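Local coordinates for PbSGBP-B lipoprotein (Prevotella bryantii B14, PDB 6D2Y) that probably binds polysaccharides at the cell surface as a lipoprotein of a polysaccharide utilization locus, and carries a magnesium ion in its glycan-binding domain, at residues Arg220-Asp225 with Ile451-Val456. Sequence-based numbering, arbitrary orientation.
Sequences RGMLFD and IDNIRV. With MG (magnesium ion), chain B.
F224 and I454 form an antiparallel hydrogen-bonded pair, with I454 N reaching F224 O at 2.8 Å. In return, I454 O accepts two bonds, from L223 N at 2.9 Å and F224 N at 3.0 Å. Both donors lie in its carbonyl plane. Because L223 and F224 both face I454, this is a classic beta bulge, and the register accordingly shifts by one residue between the F224–I454 pair and M222–R455, while V456 N bonds to G221 O beyond the bulge. On the I454 side of the sheet, CD1 of I454 lies 3.9 Å from F224 CB, and its CB approaches the edge of the phenyl ring near the ring plane. L313 and F315 of strand 311-318 also touch I454.

D452 can be followed outward toward the metal. Its CB remains 4.1 Å from the magnesium ion; CG stands anti to the backbone N (chi1 -177°), which swings the carboxylate toward D225, and sits between its two oxygens facing the ion, nearer to it than CB. OD1 then binds magnesium at 2.4 Å and OD2 at 2.5 Å, a bidentate grip. OD2 also lies 2.8 Å from D225 O, a closeness explained by the metal they share, since D225 O is itself a ligand. A water on the ion donates to N453 OD1, giving N453 a second-shell role, and N453 ND2 is held by E316. D227, S255 and N257 complete the protein ligands. Magnesium thus joins the residue just past strand 222-224 to strand 449-458 within the predicted xyloglucan-binding domain, and its positive charge probably offsets the repulsion expected between carboxylate and carbonyl oxygens packed this closely.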
ATOM      1  N   ARG A 220      11.452   6.845  -7.358  1.00 57.47           N
ATOM      2  CA  ARG A 220      12.339   6.757  -6.207  1.00 57.70           C
ATOM      3  C   ARG A 220      12.714   5.307  -5.933  1.00 55.64           C
ATOM      4  O   ARG A 220      11.875   4.406  -6.013  1.00 53.90           O
ATOM      5  CB  ARG A 220      11.685   7.384  -4.973  1.00 55.04           C
ATOM      6  CG  ARG A 220      11.080   8.763  -5.216  1.00 54.51           C
ATOM      7  CD  ARG A 220      10.288   9.256  -4.010  1.00 57.33           C
ATOM      8  NE  ARG A 220       9.036   8.529  -3.815  1.00 58.48           N
ATOM      9  CZ  ARG A 220       8.375   8.488  -2.663  1.00 57.63           C
ATOM     10  NH1 ARG A 220       8.856   9.120  -1.601  1.00 62.74           N
ATOM     11  NH2 ARG A 220       7.238   7.810  -2.568  1.00 55.62           N
ATOM     12  N   GLY A 221      13.986   5.085  -5.608  1.00 58.15           N
ATOM     13  CA  GLY A 221      14.474   3.736  -5.384  1.00 54.20           C
ATOM     14  C   GLY A 221      14.374   2.860  -6.605  1.00 51.64           C
ATOM     15  O   GLY A 221      14.234   1.639  -6.485  1.00 52.44           O
HETATM   16  N   MSE A 222      14.421   3.468  -7.782  1.00 50.37           N
HETATM   17  CA  MSE A 222      14.293   2.788  -9.062  1.00 50.37           C
HETATM   18  C   MSE A 222      15.374   1.706  -9.303  1.00 55.96           C
HETATM   19  O   MSE A 222      16.569   1.990  -9.251  1.00 55.51           O
HETATM   20  CB  MSE A 222      14.309   3.840 -10.183  1.00 48.61           C
HETATM   21  CG  MSE A 222      13.887   3.237 -11.480  1.00 61.85           C
HETATM   22 SE   MSE A 222      11.961   2.979 -11.491  0.74 73.34          SE
HETATM   23  CE  MSE A 222      12.051   1.088 -11.660  1.00 33.63           C
ATOM     24  N   LEU A 223      14.953   0.460  -9.537  1.00 53.85           N
ATOM     25  CA  LEU A 223      15.880  -0.640  -9.796  1.00 52.68           C
ATOM     26  C   LEU A 223      15.828  -1.145 -11.230  1.00 51.97           C
ATOM     27  O   LEU A 223      16.877  -1.299 -11.870  1.00 52.66           O
ATOM     28  CB  LEU A 223      15.623  -1.811  -8.834  1.00 53.91           C
ATOM     29  CG  LEU A 223      15.538  -1.470  -7.343  1.00 50.54           C
ATOM     30  CD1 LEU A 223      14.505  -2.338  -6.651  1.00 51.67           C
ATOM     31  CD2 LEU A 223      16.896  -1.627  -6.687  1.00 47.27           C
ATOM     32  N   PHE A 224      14.634  -1.419 -11.758  1.00 47.94           N
ATOM     33  CA  PHE A 224      14.471  -1.874 -13.140  1.00 45.56           C
ATOM     34  C   PHE A 224      13.288  -1.130 -13.751  1.00 41.73           C
ATOM     35  O   PHE A 224      12.136  -1.450 -13.451  1.00 44.57           O
ATOM     36  CB  PHE A 224      14.239  -3.379 -13.225  1.00 43.29           C
ATOM     37  CG  PHE A 224      15.270  -4.210 -12.522  1.00 44.80           C
ATOM     38  CD1 PHE A 224      15.133  -4.522 -11.181  1.00 44.63           C
ATOM     39  CD2 PHE A 224      16.352  -4.722 -13.216  1.00 49.64           C
ATOM     40  CE1 PHE A 224      16.073  -5.304 -10.537  1.00 50.59           C
ATOM     41  CE2 PHE A 224      17.294  -5.505 -12.581  1.00 47.90           C
ATOM     42  CZ  PHE A 224      17.155  -5.797 -11.240  1.00 51.41           C
ATOM     43  N   ASP A 225      13.566  -0.145 -14.599  1.00 38.08           N
ATOM     44  CA  ASP A 225      12.565   0.361 -15.530  1.00 43.44           C
ATOM     45  C   ASP A 225      12.833  -0.113 -16.950  1.00 47.48           C
ATOM     46  O   ASP A 225      12.038   0.171 -17.852  1.00 49.10           O
ATOM     47  CB  ASP A 225      12.495   1.895 -15.475  1.00 41.10           C
ATOM     48  CG  ASP A 225      13.676   2.570 -16.149  1.00 50.47           C
ATOM     49  OD1 ASP A 225      14.735   1.929 -16.314  1.00 45.69           O
ATOM     50  OD2 ASP A 225      13.550   3.763 -16.496  1.00 51.84           O
ATOM     51  N   ILE A 451       5.880  -6.819 -16.429  1.00 40.24           N
ATOM     52  CA  ILE A 451       6.320  -6.076 -15.257  1.00 37.40           C
ATOM     53  C   ILE A 451       7.205  -4.931 -15.718  1.00 40.44           C
ATOM     54  O   ILE A 451       8.026  -5.093 -16.628  1.00 42.84           O
ATOM     55  CB  ILE A 451       7.065  -6.996 -14.264  1.00 36.59           C
ATOM     56  CG1 ILE A 451       6.092  -7.999 -13.649  1.00 33.95           C
ATOM     57  CG2 ILE A 451       7.757  -6.189 -13.178  1.00 33.74           C
ATOM     58  CD1 ILE A 451       6.760  -9.122 -12.883  1.00 33.08           C
ATOM     59  N   ASP A 452       7.024  -3.768 -15.101  1.00 39.27           N
ATOM     60  CA  ASP A 452       7.927  -2.652 -15.326  1.00 43.55           C
ATOM     61  C   ASP A 452       7.980  -1.818 -14.051  1.00 41.34           C
ATOM     62  O   ASP A 452       7.100  -1.905 -13.192  1.00 43.98           O
ATOM     63  CB  ASP A 452       7.486  -1.826 -16.548  1.00 53.13           C
ATOM     64  CG  ASP A 452       8.445  -0.697 -16.870  1.00 56.79           C
ATOM     65  OD1 ASP A 452       7.977   0.400 -17.244  1.00 58.15           O
ATOM     66  OD2 ASP A 452       9.667  -0.904 -16.736  1.00 49.84           O
ATOM     67  N   ASN A 453       9.051  -1.041 -13.918  1.00 50.39           N
ATOM     68  CA  ASN A 453       9.212  -0.099 -12.813  1.00 51.77           C
ATOM     69  C   ASN A 453       9.329  -0.805 -11.458  1.00 44.92           C
ATOM     70  O   ASN A 453       8.679  -0.433 -10.479  1.00 49.00           O
ATOM     71  CB  ASN A 453       8.095   0.944 -12.802  1.00 51.71           C
ATOM     72  CG  ASN A 453       8.010   1.718 -14.113  1.00 50.09           C
ATOM     73  OD1 ASN A 453       9.032   2.030 -14.732  1.00 47.98           O
ATOM     74  ND2 ASN A 453       6.796   2.054 -14.526  1.00 43.12           N
ATOM     75  N   ILE A 454      10.209  -1.802 -11.398  1.00 40.17           N
ATOM     76  CA  ILE A 454      10.554  -2.435 -10.131  1.00 44.89           C
ATOM     77  C   ILE A 454      11.386  -1.457  -9.312  1.00 40.42           C
ATOM     78  O   ILE A 454      12.477  -1.053  -9.727  1.00 45.63           O
ATOM     79  CB  ILE A 454      11.312  -3.748 -10.366  1.00 43.01           C
ATOM     80  CG1 ILE A 454      10.546  -4.653 -11.334  1.00 39.09           C
ATOM     81  CG2 ILE A 454      11.572  -4.456  -9.043  1.00 44.44           C
ATOM     82  CD1 ILE A 454      11.392  -5.773 -11.910  1.00 34.56           C
ATOM     83  N   ARG A 455      10.881  -1.079  -8.139  1.00 40.97           N
ATOM     84  CA  ARG A 455      11.529  -0.071  -7.310  1.00 44.82           C
ATOM     85  C   ARG A 455      11.306  -0.400  -5.840  1.00 47.01           C
ATOM     86  O   ARG A 455      10.441  -1.205  -5.484  1.00 49.84           O
ATOM     87  CB  ARG A 455      10.997   1.335  -7.624  1.00 45.05           C
ATOM     88  CG  ARG A 455       9.489   1.483  -7.425  1.00 51.27           C
ATOM     89  CD  ARG A 455       8.975   2.815  -7.957  1.00 52.66           C
ATOM     90  NE  ARG A 455       7.535   2.978  -7.757  1.00 53.85           N
ATOM     91  CZ  ARG A 455       6.609   2.617  -8.641  1.00 50.85           C
ATOM     92  NH1 ARG A 455       6.961   2.064  -9.793  1.00 44.32           N
ATOM     93  NH2 ARG A 455       5.325   2.806  -8.374  1.00 55.03           N
ATOM     94  N   VAL A 456      12.100   0.234  -4.976  1.00 45.93           N
ATOM     95  CA  VAL A 456      11.923   0.148  -3.530  1.00 48.24           C
ATOM     96  C   VAL A 456      11.696   1.555  -2.992  1.00 48.18           C
ATOM     97  O   VAL A 456      12.463   2.477  -3.295  1.00 46.00           O
ATOM     98  CB  VAL A 456      13.112  -0.545  -2.831  1.00 54.22           C
ATOM     99  CG1 VAL A 456      14.425   0.176  -3.104  1.00 56.73           C
ATOM    100  CG2 VAL A 456      12.855  -0.644  -1.333  1.00 58.34           C
TER
HETATM  101 MG    MG B 501       9.849   0.691 -18.720  1.00 26.21          MG
HETATM  102  O   HOH W   1       9.691   2.253 -17.455  1.00 35.06           O